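Local coordinates for Rod shape determining protein RodA (Thermus thermophilus, PDB 6BAR), which probably polymerises peptidoglycan from lipid-linked precursors during cell wall elongation, as a membrane-embedded glycosyltransferase of the SEDS family, at residues Y70-A75 with L114-A119; K120-R125 with A134-L139; L60-L65 with L350-D355. All coordinates share one frame; numbering follows the deposited sequence.

Contact 1: Y70-A75 with L114-A119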
loop_
_atom_site.group_PDB
_atom_site.type_symbol
_atom_site.label_atom_id
_atom_site.label_comp_id
_atom_site.label_asym_id
_atom_site.label_seq_id
_atom_site.Cartn_x
_atom_site.Cartn_y
_atom_site.Cartn_z
ATOM N N TYR A 70 -2.184 18.120 3.480
ATOM C CA TYR A 70 -0.947 18.819 3.166
ATOM C C TYR A 70 0.084 18.681 4.291
ATOM O O TYR A 70 1.272 18.463 4.002
ATOM C CB TYR A 70 -1.249 20.289 2.850
ATOM C CG TYR A 70 -2.068 20.502 1.579
ATOM C CD1 TYR A 70 -2.108 19.532 0.577
ATOM C CD2 TYR A 70 -2.794 21.671 1.378
ATOM C CE1 TYR A 70 -2.851 19.723 -0.588
ATOM C CE2 TYR A 70 -3.536 21.867 0.218
ATOM C CZ TYR A 70 -3.559 20.889 -0.760
ATOM O OH TYR A 70 -4.294 21.083 -1.909
ATOM N N PRO A 71 -0.304 18.791 5.576
ATOM C CA PRO A 71 0.689 18.539 6.636
ATOM C C PRO A 71 1.260 17.129 6.617
ATOM O O PRO A 71 2.470 16.957 6.825
ATOM C CB PRO A 71 -0.095 18.821 7.927
ATOM C CG PRO A 71 -1.146 19.765 7.526
ATOM C CD PRO A 71 -1.550 19.344 6.141
ATOM N N LEU A 72 0.437 16.106 6.375
ATOM C CA LEU A 72 0.993 14.758 6.325
ATOM C C LEU A 72 1.962 14.600 5.158
ATOM O O LEU A 72 2.993 13.932 5.300
ATOM C CB LEU A 72 -0.131 13.720 6.261
ATOM C CG LEU A 72 -0.997 13.639 7.528
ATOM C CD1 LEU A 72 -2.003 12.499 7.438
ATOM C CD2 LEU A 72 -0.150 13.518 8.789
ATOM N N TYR A 73 1.672 15.238 4.021
ATOM C CA TYR A 73 2.577 15.190 2.875
ATOM C C TYR A 73 3.915 15.846 3.200
ATOM O O TYR A 73 4.984 15.300 2.893
ATOM C CB TYR A 73 1.922 15.865 1.669
ATOM C CG TYR A 73 2.841 16.081 0.484
ATOM C CD1 TYR A 73 3.082 15.058 -0.424
ATOM C CD2 TYR A 73 3.447 17.311 0.263
ATOM C CE1 TYR A 73 3.909 15.252 -1.513
ATOM C CE2 TYR A 73 4.274 17.516 -0.823
ATOM C CZ TYR A 73 4.501 16.483 -1.710
ATOM O OH TYR A 73 5.323 16.677 -2.796
ATOM N N GLY A 74 3.875 17.030 3.809
ATOM C CA GLY A 74 5.116 17.673 4.208
ATOM C C GLY A 74 5.917 16.846 5.198
ATOM O O GLY A 74 7.145 16.774 5.110
ATOM N N ALA A 75 5.233 16.215 6.159
ATOM C CA ALA A 75 5.934 15.419 7.165
ATOM C C ALA A 75 6.545 14.164 6.559
ATOM O O ALA A 75 7.627 13.727 6.970
ATOM C CB ALA A 75 4.984 15.061 8.305
ATOM N N LEU A 114 0.947 11.435 0.068
ATOM C CA LEU A 114 0.834 11.857 -1.324
ATOM C C LEU A 114 -0.548 11.557 -1.881
ATOM O O LEU A 114 -1.101 12.372 -2.627
ATOM C CB LEU A 114 1.905 11.190 -2.189
ATOM C CG LEU A 114 1.914 11.673 -3.649
ATOM C CD1 LEU A 114 2.065 13.184 -3.715
ATOM C CD2 LEU A 114 3.016 10.999 -4.446
ATOM N N LEU A 115 -1.127 10.401 -1.534
ATOM C CA LEU A 115 -2.486 10.108 -1.985
ATOM C C LEU A 115 -3.463 11.169 -1.492
ATOM O O LEU A 115 -4.251 11.713 -2.275
ATOM C CB LEU A 115 -2.910 8.711 -1.525
ATOM C CG LEU A 115 -2.334 7.532 -2.322
ATOM C CD1 LEU A 115 -2.789 6.201 -1.747
ATOM C CD2 LEU A 115 -2.722 7.636 -3.789
ATOM N N LEU A 116 -3.391 11.514 -0.201
ATOM C CA LEU A 116 -4.278 12.541 0.348
ATOM C C LEU A 116 -4.031 13.901 -0.296
ATOM O O LEU A 116 -4.978 14.593 -0.691
ATOM C CB LEU A 116 -4.108 12.633 1.863
ATOM C CG LEU A 116 -4.771 11.495 2.637
ATOM C CD1 LEU A 116 -4.483 11.582 4.131
ATOM C CD2 LEU A 116 -6.264 11.511 2.373
ATOM N N ALA A 117 -2.763 14.309 -0.400
ATOM C CA ALA A 117 -2.439 15.625 -0.942
ATOM C C ALA A 117 -2.900 15.759 -2.387
ATOM O O ALA A 117 -3.485 16.777 -2.770
ATOM C CB ALA A 117 -0.937 15.886 -0.826
ATOM N N LEU A 118 -2.652 14.735 -3.208
ATOM C CA LEU A 118 -3.052 14.809 -4.607
ATOM C C LEU A 118 -4.567 14.750 -4.751
ATOM O O LEU A 118 -5.143 15.474 -5.574
ATOM C CB LEU A 118 -2.381 13.689 -5.402
ATOM C CG LEU A 118 -2.167 13.979 -6.892
ATOM C CD1 LEU A 118 -1.371 15.268 -7.088
ATOM C CD2 LEU A 118 -1.476 12.816 -7.581
ATOM N N ALA A 119 -5.235 13.918 -3.945
ATOM C CA ALA A 119 -6.692 13.866 -3.999
ATOM C C ALA A 119 -7.307 15.215 -3.652
ATOM O O ALA A 119 -8.216 15.683 -4.347
ATOM C CB ALA A 119 -7.221 12.779 -3.061
#
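Y73 of helix 69-86 reaches across to A117 and L114 of helix 106-121, and followed outward it touches one residue after the other. Its CB packs on A117 CB at 3.8 Å, and CG still lies beside the same methyl. With CG trans to the backbone N (chi1 171°), the ring is carried on toward L114, whose CD1 comes 3.5 Å from Y73 CE1. Ring and leucine run alongside each other with their ends directed alike. At the tip, the Y73 hydroxyl leaves both segments and probably gives a hydrogen bond to the carbonyl O of L139 in helix 131-148. A leucine in place of Y73 would probably leave that carbonyl without its hydroxyl partner and open a gap along L114.

A117 is also met by Y70: CD1 lies by its methyl, and the ring edge is turned to the backbone, with CE1 3.7 Å from A117 O. Nearby, L72 CD1 touches L116 CD1 at 4.2 Å. The small alanine at the crossing is consistent with local axes only 8.1 Å apart. At 136° this is a steeply inclined crossing, nearer antiparallel than parallel, of two helices in the multi-helix membrane bundle of the SEDS fold.

Contact 2: K120-R125 with A134-L139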
loop_
_atom_site.group_PDB
_atom_site.type_symbol
_atom_site.label_atom_id
_atom_site.label_comp_id
_atom_site.label_asym_id
_atom_site.label_seq_id
_atom_site.Cartn_x
_atom_site.Cartn_y
_atom_site.Cartn_z
ATOM N N LYS A 120 -6.817 15.865 -2.588
ATOM C CA LYS A 120 -7.387 17.152 -2.190
ATOM C C LYS A 120 -7.057 18.243 -3.203
ATOM O O LYS A 120 -7.935 19.019 -3.591
ATOM C CB LYS A 120 -6.901 17.551 -0.794
ATOM C CG LYS A 120 -7.492 18.870 -0.285
ATOM C CD LYS A 120 -6.877 19.310 1.048
ATOM C CE LYS A 120 -7.498 20.617 1.563
ATOM N NZ LYS A 120 -6.928 21.063 2.873
ATOM N N ALA A 121 -5.805 18.321 -3.655
ATOM C CA ALA A 121 -5.463 19.362 -4.614
ATOM C C ALA A 121 -6.053 19.117 -5.998
ATOM O O ALA A 121 -5.991 20.020 -6.835
ATOM C CB ALA A 121 -3.941 19.512 -4.726
ATOM N N LEU A 122 -6.624 17.942 -6.271
ATOM C CA LEU A 122 -7.145 17.679 -7.610
ATOM C C LEU A 122 -8.663 17.509 -7.642
ATOM O O LEU A 122 -9.180 16.765 -8.475
ATOM C CB LEU A 122 -6.458 16.457 -8.229
ATOM C CG LEU A 122 -5.120 16.680 -8.956
ATOM C CD1 LEU A 122 -4.635 15.403 -9.631
ATOM C CD2 LEU A 122 -5.217 17.815 -9.970
ATOM N N GLU A 123 -9.406 18.210 -6.781
ATOM C CA GLU A 123 -10.865 18.144 -6.834
ATOM C C GLU A 123 -11.521 19.432 -7.322
ATOM O O GLU A 123 -12.751 19.475 -7.435
ATOM C CB GLU A 123 -11.449 17.746 -5.471
ATOM C CG GLU A 123 -11.454 18.827 -4.410
ATOM C CD GLU A 123 -11.923 18.296 -3.069
ATOM O OE1 GLU A 123 -11.270 18.592 -2.042
ATOM O OE2 GLU A 123 -12.939 17.566 -3.048
ATOM N N GLY A 124 -10.746 20.472 -7.628
ATOM C CA GLY A 124 -11.297 21.633 -8.305
ATOM C C GLY A 124 -11.329 21.424 -9.806
ATOM O O GLY A 124 -10.270 21.380 -10.440
ATOM N N ARG A 125 -12.530 21.303 -10.385
ATOM C CA ARG A 125 -12.654 20.833 -11.767
ATOM C C ARG A 125 -11.909 21.704 -12.776
ATOM O O ARG A 125 -11.168 21.146 -13.605
ATOM C CB ARG A 125 -14.137 20.688 -12.132
ATOM N N ALA A 134 1.997 20.024 -14.141
ATOM C CA ALA A 134 2.950 20.459 -13.127
ATOM C C ALA A 134 2.527 20.074 -11.719
ATOM O O ALA A 134 3.367 19.640 -10.926
ATOM C CB ALA A 134 3.156 21.972 -13.222
ATOM N N LEU A 135 1.248 20.243 -11.379
ATOM C CA LEU A 135 0.819 19.992 -10.004
ATOM C C LEU A 135 1.109 18.561 -9.571
ATOM O O LEU A 135 1.813 18.380 -8.557
ATOM C CB LEU A 135 -0.663 20.360 -9.836
ATOM C CG LEU A 135 -1.299 20.260 -8.454
ATOM C CD1 LEU A 135 -0.687 21.251 -7.467
ATOM C CD2 LEU A 135 -2.789 20.496 -8.590
ATOM N N PRO A 136 0.652 17.514 -10.276
ATOM C CA PRO A 136 1.081 16.159 -9.889
ATOM C C PRO A 136 2.580 15.971 -9.992
ATOM O O PRO A 136 3.165 15.258 -9.167
ATOM C CB PRO A 136 0.332 15.247 -10.870
ATOM C CG PRO A 136 -0.726 16.083 -11.460
ATOM C CD PRO A 136 -0.222 17.482 -11.464
ATOM N N ALA A 137 3.222 16.606 -10.976
ATOM C CA ALA A 137 4.674 16.545 -11.086
ATOM C C ALA A 137 5.354 17.116 -9.847
ATOM O O ALA A 137 6.175 16.446 -9.218
ATOM C CB ALA A 137 5.139 17.291 -12.339
ATOM N N LEU A 138 5.061 18.369 -9.496
ATOM C CA LEU A 138 5.789 18.958 -8.378
ATOM C C LEU A 138 5.360 18.388 -7.037
ATOM O O LEU A 138 6.050 18.622 -6.039
ATOM C CB LEU A 138 5.640 20.482 -8.362
ATOM C CG LEU A 138 4.257 21.129 -8.245
ATOM C CD1 LEU A 138 3.868 21.435 -6.794
ATOM C CD2 LEU A 138 4.224 22.386 -9.100
ATOM N N LEU A 139 4.252 17.653 -6.978
ATOM C CA LEU A 139 3.905 16.982 -5.736
ATOM C C LEU A 139 4.474 15.571 -5.636
ATOM O O LEU A 139 4.667 15.079 -4.519
ATOM C CB LEU A 139 2.383 16.937 -5.568
ATOM C CG LEU A 139 1.723 18.276 -5.232
ATOM C CD1 LEU A 139 0.241 18.060 -5.053
ATOM C CD2 LEU A 139 2.339 18.888 -3.977
#
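L135 packs against A121 and L122 where helix 106-121 ends, inside a helical hairpin whose second arm is helix 131-148. L135 makes two of the pairs, to A121 and L122, through one methyl, CD2. Its CG is opposite the backbone N (chi1 -176°), which brings CD2 over the last turn of the first arm, 3.7 Å from A121 O and 4.2 Å from A121 CB. The same CD2 lies 3.9 Å from L122 CD2, the two leucines passing alongside with their ends pointing opposite ways. L122 is the first residue to leave helical geometry here, and its carbonyl is taken by R170 NE, a bond that ties the turn to helix 153-170.

P136 follows. Its ring carbon CG meets L122 CD1 at 4.4 Å, while its nitrogen, lacking a hydrogen, makes no bond to the preceding turn, and the helix kinks at this point. P136 also packs on L118 of the first arm. One turn further on, L139 returns to the interface, its backbone N bonded to L135 O and its side chain also resting on L118. From there L139 CD1 touches A121 CB at 4.4 Å.

Contact 3: L60-L65 with L350-D355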
loop_
_atom_site.group_PDB
_atom_site.type_symbol
_atom_site.label_atom_id
_atom_site.label_comp_id
_atom_site.label_asym_id
_atom_site.label_seq_id
_atom_site.Cartn_x
_atom_site.Cartn_y
_atom_site.Cartn_z
ATOM N N LEU A 60 -11.679 9.581 13.944
ATOM C CA LEU A 60 -11.209 10.675 13.105
ATOM C C LEU A 60 -12.213 10.883 11.984
ATOM O O LEU A 60 -12.481 9.961 11.208
ATOM C CB LEU A 60 -9.817 10.373 12.539
ATOM C CG LEU A 60 -9.058 11.497 11.835
ATOM C CD1 LEU A 60 -8.519 12.510 12.841
ATOM C CD2 LEU A 60 -7.940 10.899 11.008
ATOM N N SER A 61 -12.781 12.080 11.917
ATOM C CA SER A 61 -13.678 12.436 10.832
ATOM C C SER A 61 -12.912 12.566 9.520
ATOM O O SER A 61 -11.701 12.806 9.491
ATOM C CB SER A 61 -14.374 13.753 11.135
ATOM O OG SER A 61 -13.402 14.780 11.242
ATOM N N ARG A 62 -13.648 12.434 8.417
ATOM C CA ARG A 62 -13.028 12.631 7.112
ATOM C C ARG A 62 -12.670 14.092 6.869
ATOM O O ARG A 62 -11.696 14.378 6.159
ATOM C CB ARG A 62 -13.950 12.130 6.005
ATOM C CG ARG A 62 -13.349 12.286 4.638
ATOM C CD ARG A 62 -14.383 12.633 3.615
ATOM N NE ARG A 62 -13.759 13.115 2.386
ATOM C CZ ARG A 62 -13.358 14.369 2.189
ATOM N NH1 ARG A 62 -12.803 14.721 1.035
ATOM N NH2 ARG A 62 -13.510 15.275 3.147
ATOM N N ARG A 63 -13.443 15.028 7.432
ATOM C CA ARG A 63 -13.098 16.442 7.317
ATOM C C ARG A 63 -11.711 16.708 7.887
ATOM O O ARG A 63 -10.877 17.356 7.243
ATOM C CB ARG A 63 -14.145 17.311 8.017
ATOM C CG ARG A 63 -15.162 17.952 7.083
ATOM C CD ARG A 63 -14.491 18.893 6.084
ATOM N NE ARG A 63 -13.737 19.958 6.744
ATOM C CZ ARG A 63 -13.056 20.906 6.105
ATOM N NH1 ARG A 63 -12.399 21.830 6.798
ATOM N NH2 ARG A 63 -13.026 20.934 4.778
ATOM N N ARG A 64 -11.435 16.189 9.088
ATOM C CA ARG A 64 -10.102 16.351 9.664
ATOM C C ARG A 64 -9.050 15.626 8.835
ATOM O O ARG A 64 -7.955 16.159 8.607
ATOM C CB ARG A 64 -10.087 15.856 11.109
ATOM C CG ARG A 64 -10.851 16.758 12.048
ATOM C CD ARG A 64 -10.575 16.410 13.487
ATOM N NE ARG A 64 -11.462 17.132 14.391
ATOM C CZ ARG A 64 -11.387 17.066 15.714
ATOM N NH1 ARG A 64 -10.461 16.313 16.290
ATOM N NH2 ARG A 64 -12.238 17.754 16.463
ATOM N N LEU A 65 -9.376 14.418 8.362
ATOM C CA LEU A 65 -8.425 13.625 7.588
ATOM C C LEU A 65 -7.965 14.365 6.337
ATOM O O LEU A 65 -6.772 14.381 6.018
ATOM C CB LEU A 65 -9.041 12.275 7.214
ATOM C CG LEU A 65 -8.111 11.308 6.465
ATOM C CD1 LEU A 65 -6.889 11.004 7.307
ATOM C CD2 LEU A 65 -8.812 10.014 6.067
ATOM N N LEU A 350 -11.685 2.906 5.106
ATOM C CA LEU A 350 -12.962 2.503 5.691
ATOM C C LEU A 350 -13.684 3.686 6.325
ATOM O O LEU A 350 -14.917 3.796 6.233
ATOM C CB LEU A 350 -12.717 1.408 6.728
ATOM C CG LEU A 350 -13.630 0.193 6.680
ATOM C CD1 LEU A 350 -13.528 -0.464 5.322
ATOM C CD2 LEU A 350 -13.254 -0.781 7.782
ATOM N N LEU A 351 -12.933 4.576 6.982
ATOM C CA LEU A 351 -13.558 5.755 7.569
ATOM C C LEU A 351 -13.963 6.762 6.502
ATOM O O LEU A 351 -14.963 7.467 6.679
ATOM C CB LEU A 351 -12.641 6.410 8.609
ATOM C CG LEU A 351 -11.615 7.481 8.234
ATOM C CD1 LEU A 351 -12.221 8.882 8.201
ATOM C CD2 LEU A 351 -10.423 7.437 9.188
ATOM N N VAL A 352 -13.228 6.861 5.391
ATOM C CA VAL A 352 -13.710 7.785 4.370
ATOM C C VAL A 352 -14.916 7.204 3.647
ATOM O O VAL A 352 -15.739 7.965 3.124
ATOM C CB VAL A 352 -12.628 8.215 3.355
ATOM C CG1 VAL A 352 -11.519 8.988 4.047
ATOM C CG2 VAL A 352 -12.081 7.041 2.599
ATOM N N HIS A 353 -15.068 5.875 3.624
ATOM C CA HIS A 353 -16.306 5.312 3.088
ATOM C C HIS A 353 -17.479 5.499 4.042
ATOM O O HIS A 353 -18.604 5.729 3.584
ATOM C CB HIS A 353 -16.143 3.824 2.761
ATOM C CG HIS A 353 -17.372 3.199 2.167
ATOM N ND1 HIS A 353 -18.171 2.315 2.862
ATOM C CD2 HIS A 353 -17.938 3.335 0.943
ATOM C CE1 HIS A 353 -19.175 1.933 2.092
ATOM N NE2 HIS A 353 -19.057 2.537 0.922
ATOM N N ARG A 354 -17.253 5.407 5.357
ATOM C CA ARG A 354 -18.376 5.560 6.274
ATOM C C ARG A 354 -18.874 6.998 6.372
ATOM O O ARG A 354 -20.038 7.208 6.728
ATOM C CB ARG A 354 -18.015 5.054 7.669
ATOM C CG ARG A 354 -17.270 6.061 8.517
ATOM C CD ARG A 354 -17.410 5.746 9.996
ATOM N NE ARG A 354 -16.250 6.207 10.751
ATOM C CZ ARG A 354 -16.058 7.465 11.128
ATOM N NH1 ARG A 354 -16.952 8.398 10.825
ATOM N NH2 ARG A 354 -14.970 7.790 11.810
ATOM N N ASP A 355 -18.035 7.988 6.066
ATOM C CA ASP A 355 -18.437 9.389 6.107
ATOM C C ASP A 355 -18.774 9.942 4.720
ATOM O O ASP A 355 -18.737 11.161 4.521
ATOM C CB ASP A 355 -17.341 10.238 6.768
ATOM C CG ASP A 355 -17.301 10.087 8.294
ATOM O OD1 ASP A 355 -18.347 9.780 8.906
ATOM O OD2 ASP A 355 -16.218 10.297 8.888
#
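L65, V352 and L351 form the apolar centre of this contact, where the start of the short helix 62-67 packs against the C-terminal end of helix 336-354. It is an N-capped helix start set against a helix end, joining two parts of the SEDS membrane bundle that are far apart in sequence. L65 CD2 lies 3.5 Å from V352 CG1, the two side chains crossing at about a right angle. The same L65 methyl also meets L351 CD1, at 4.2 Å. L351 in turn covers the backbone entering the helix, its isopropyl group lying against the carbonyl O of L60.

Outward from this centre, R62 adds the apolar part of its chain. With chi1 at -179°, CG is held opposite the backbone N and rests 3.8 Å from V352 CG1, while R62 CB packs on D355 CB. The chain then bends away at chi2, and its NE forms a salt bridge with D296, its guanidinium also meeting the ring of F66 in a cation-pi contact.

The polar edge is built round the first turn of helix 62-67. S61 is its N-cap: S61 OG accepts a nearly straight hydrogen bond (163°) from R64 N. Across the contact, R62 N gives a weak hydrogen bond to D355 OD2, at 3.4 Å and 143°. A carboxylate beside this helix start would probably interact favourably with its partial positive charge. D355 uses its two oxygens differently: OD2 faces the start of helix 62-67, while OD1 is held by R354, next to it in sequence. R354, whose NH2 is weakly bonded to Q58 O, has its chain extended from CG to NE and closes a salt bridge from NH1 to D355 OD1 at 2.7 Å.

All three contacts are partly buried and lie away from the centre of the chain, contact 1 nearest to it and contact 2 furthest. Contacts 1 and 2 share helix 106-121, which crosses helix 69-86 and whose end packs on helix 131-148; they touch through L118 and L139. Contact 3 joins helix 62-67, the neighbour in sequence of helix 69-86, to the distant helix 336-354, and meets contact 1 where L65 packs on L116. Chemistry follows place: the first two hold their segments by apolar packing with no hydrogen bond across, whereas contact 3, between two helix ends, has charged groups and a helix cap at the edge of its aliphatic centre.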